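Local coordinates for L-ribulose 3-epimerase (Methylomonas sp. DH-1, PDB 7CJ5), which catalyses the manganese-dependent epimerization of ketoses at C3, most actively L-ribulose, and also interconverts D-allulose and D-fructose, at residues Gly36-Glu41 against Asn63-Ala68. Numbering follows the deposited sequence.
Sequences GYDYIE and NLRAHA. With BDF (beta-D-fructopyranose), chain F.
The carbonyl oxygen of R65 is approached twice from the neighbouring strand: by the amide of I40, at 3.0 Å from I40 N to R65 O, and, in a weaker contact, by the CA-H of Y39. One bond further on, H67 N gives its hydrogen to I40 O over 3.1 Å, and the CA-H of A66 points at the same oxygen. This is parallel pairing between strands 39-43 and 65-72, the second and third of the TIM barrel, joined by helix 52-61 in a beta-alpha-beta crossover. At the strand entrance the pairing fades, R65 N reaching D38 O only in a weak bond.

Toward the barrel interior, the H67 ring turns its edge to the Y39 ring in a T-shaped stack, the planes at 67°. With CG between its own backbone N and carbonyl carbon (chi1 70°), Y39 presents a ring face to H67 CD2, which stands over its centre. The polar ends reach nearby strands: Y39 OH is hydrogen-bonded to T244 and H67 NE2 to E8. On the outer face, L64 CD2 packs 3.9 Å from I40 CB, and both residues meet helix 22-35.

D38, just ahead of the strand, holds a fructopyranose distinct from the substrate sugar: BDF O4 donates to D38 OD1 at 2.6 Å and BDF O3 to D38 OD2 at 2.7 Å, while Y9 N also binds OD2. The guanidinium of R65 lies with one face over D38 O, and its NH2 is salt-bridged to E8. An alanine at D38 would take away both carboxylate oxygens and is likely to leave these sugar hydroxyls and Y9 N without their acceptor. Beyond Y39, E41 is hydrogen-bonded through OE2 to sugar-binding S69 and through OE1 to H211, a manganese ligand it probably helps position from the second shell.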
loop_
_atom_site.group_PDB
_atom_site.type_symbol
_atom_site.label_atom_id
_atom_site.label_comp_id
_atom_site.label_asym_id
_atom_site.label_seq_id
_atom_site.Cartn_x
_atom_site.Cartn_y
_atom_site.Cartn_z
ATOM N N GLY A 36 20.742 -1.306 20.962
ATOM C CA GLY A 36 21.846 -2.229 20.631
ATOM C C GLY A 36 22.182 -2.228 19.151
ATOM O O GLY A 36 22.934 -3.132 18.702
ATOM N N TYR A 37 21.660 -1.255 18.405
ATOM C CA TYR A 37 21.974 -1.062 16.969
ATOM C C TYR A 37 23.434 -0.633 16.802
ATOM O O TYR A 37 24.016 -0.032 17.727
ATOM C CB TYR A 37 21.010 -0.064 16.332
ATOM C CG TYR A 37 19.591 -0.565 16.260
ATOM C CD1 TYR A 37 19.202 -1.454 15.271
ATOM C CD2 TYR A 37 18.654 -0.197 17.209
ATOM C CE1 TYR A 37 17.905 -1.930 15.200
ATOM C CE2 TYR A 37 17.352 -0.667 17.158
ATOM C CZ TYR A 37 16.974 -1.533 16.145
ATOM O OH TYR A 37 15.701 -2.017 16.093
ATOM N N ASP A 38 24.002 -0.986 15.646
ATOM C CA ASP A 38 25.393 -0.672 15.234
ATOM C C ASP A 38 25.450 0.737 14.639
ATOM O O ASP A 38 26.532 1.374 14.705
ATOM C CB ASP A 38 25.888 -1.696 14.211
ATOM C CG ASP A 38 25.807 -3.119 14.725
ATOM O OD1 ASP A 38 26.403 -3.381 15.785
ATOM O OD2 ASP A 38 25.159 -3.948 14.057
ATOM N N TYR A 39 24.339 1.209 14.072
ATOM C CA TYR A 39 24.290 2.521 13.380
ATOM C C TYR A 39 22.892 3.115 13.517
ATOM O O TYR A 39 21.923 2.393 13.834
ATOM C CB TYR A 39 24.722 2.410 11.912
ATOM C CG TYR A 39 23.764 1.688 10.995
ATOM C CD1 TYR A 39 23.860 0.320 10.800
ATOM C CD2 TYR A 39 22.757 2.367 10.326
ATOM C CE1 TYR A 39 22.983 -0.353 9.968
ATOM C CE2 TYR A 39 21.873 1.708 9.486
ATOM C CZ TYR A 39 21.979 0.341 9.316
ATOM O OH TYR A 39 21.096 -0.323 8.520
ATOM N N ILE A 40 22.823 4.423 13.310
ATOM C CA ILE A 40 21.547 5.163 13.134
ATOM C C ILE A 40 21.438 5.521 11.654
ATOM O O ILE A 40 22.458 5.930 11.050
ATOM C CB ILE A 40 21.469 6.408 14.035
ATOM C CG1 ILE A 40 20.137 7.139 13.843
ATOM C CG2 ILE A 40 22.660 7.331 13.818
ATOM C CD1 ILE A 40 19.750 7.984 15.024
ATOM N N GLU A 41 20.253 5.316 11.090
ATOM C CA GLU A 41 19.909 5.797 9.734
ATOM C C GLU A 41 19.297 7.192 9.893
ATOM O O GLU A 41 18.170 7.311 10.404
ATOM C CB GLU A 41 18.971 4.822 9.039
ATOM C CG GLU A 41 18.684 5.221 7.601
ATOM C CD GLU A 41 17.799 4.230 6.876
ATOM O OE1 GLU A 41 18.120 3.036 6.926
ATOM O OE2 GLU A 41 16.787 4.654 6.290
ATOM N N ASN A 63 29.574 6.361 20.333
ATOM C CA ASN A 63 30.361 5.381 19.531
ATOM C C ASN A 63 29.445 4.656 18.546
ATOM O O ASN A 63 29.534 3.431 18.435
ATOM C CB ASN A 63 31.089 4.381 20.422
ATOM C CG ASN A 63 32.208 5.060 21.173
ATOM O OD1 ASN A 63 33.170 5.521 20.559
ATOM N ND2 ASN A 63 32.063 5.169 22.485
ATOM N N LEU A 64 28.603 5.411 17.855
ATOM C CA LEU A 64 27.617 4.883 16.891
ATOM C C LEU A 64 28.011 5.344 15.484
ATOM O O LEU A 64 28.446 6.503 15.319
ATOM C CB LEU A 64 26.231 5.394 17.297
ATOM C CG LEU A 64 25.048 4.569 16.791
ATOM C CD1 LEU A 64 24.999 3.194 17.445
ATOM C CD2 LEU A 64 23.753 5.319 17.031
ATOM N N ARG A 65 27.871 4.456 14.509
ATOM C CA ARG A 65 28.049 4.778 13.071
ATOM C C ARG A 65 26.732 5.346 12.545
ATOM O O ARG A 65 25.712 5.233 13.256
ATOM C CB ARG A 65 28.472 3.527 12.300
ATOM C CG ARG A 65 29.810 2.973 12.768
ATOM C CD ARG A 65 30.370 1.987 11.777
ATOM N NE ARG A 65 29.614 0.750 11.714
ATOM C CZ ARG A 65 29.665 -0.220 12.623
ATOM N NH1 ARG A 65 30.421 -0.083 13.700
ATOM N NH2 ARG A 65 28.958 -1.326 12.455
ATOM N N ALA A 66 26.765 5.933 11.349
ATOM C CA ALA A 66 25.589 6.535 10.692
ATOM C C ALA A 66 25.584 6.172 9.211
ATOM O O ALA A 66 26.662 6.158 8.587
ATOM C CB ALA A 66 25.593 8.030 10.875
ATOM N N HIS A 67 24.394 5.882 8.692
ATOM C CA HIS A 67 24.058 5.936 7.250
ATOM C C HIS A 67 22.914 6.937 7.116
ATOM O O HIS A 67 22.489 7.488 8.156
ATOM C CB HIS A 67 23.717 4.545 6.708
ATOM C CG HIS A 67 24.843 3.573 6.787
ATOM N ND1 HIS A 67 26.070 3.807 6.182
ATOM C CD2 HIS A 67 24.920 2.354 7.366
ATOM C CE1 HIS A 67 26.864 2.770 6.396
ATOM N NE2 HIS A 67 26.180 1.857 7.123
ATOM N N ALA A 68 22.459 7.212 5.899
ATOM C CA ALA A 68 21.384 8.201 5.681
ATOM C C ALA A 68 20.396 7.677 4.647
ATOM O O ALA A 68 20.794 6.932 3.735
ATOM C CB ALA A 68 21.959 9.536 5.267
HETATM C C1 BDF F . 26.455 -8.491 13.103
HETATM C C2 BDF F . 26.941 -8.336 14.537
HETATM C C3 BDF F . 26.963 -6.865 14.986
HETATM C C4 BDF F . 27.633 -6.750 16.350
HETATM C C5 BDF F . 29.030 -7.343 16.294
HETATM C C6 BDF F . 28.952 -8.775 15.801
HETATM O O1 BDF F . 26.245 -9.871 12.834
HETATM O O2 BDF F . 26.103 -9.045 15.417
HETATM O O3 BDF F . 25.629 -6.374 15.050
HETATM O O4 BDF F . 27.688 -5.383 16.760
HETATM O O5 BDF F . 29.853 -6.583 15.404
HETATM O O6 BDF F . 28.269 -8.867 14.539
#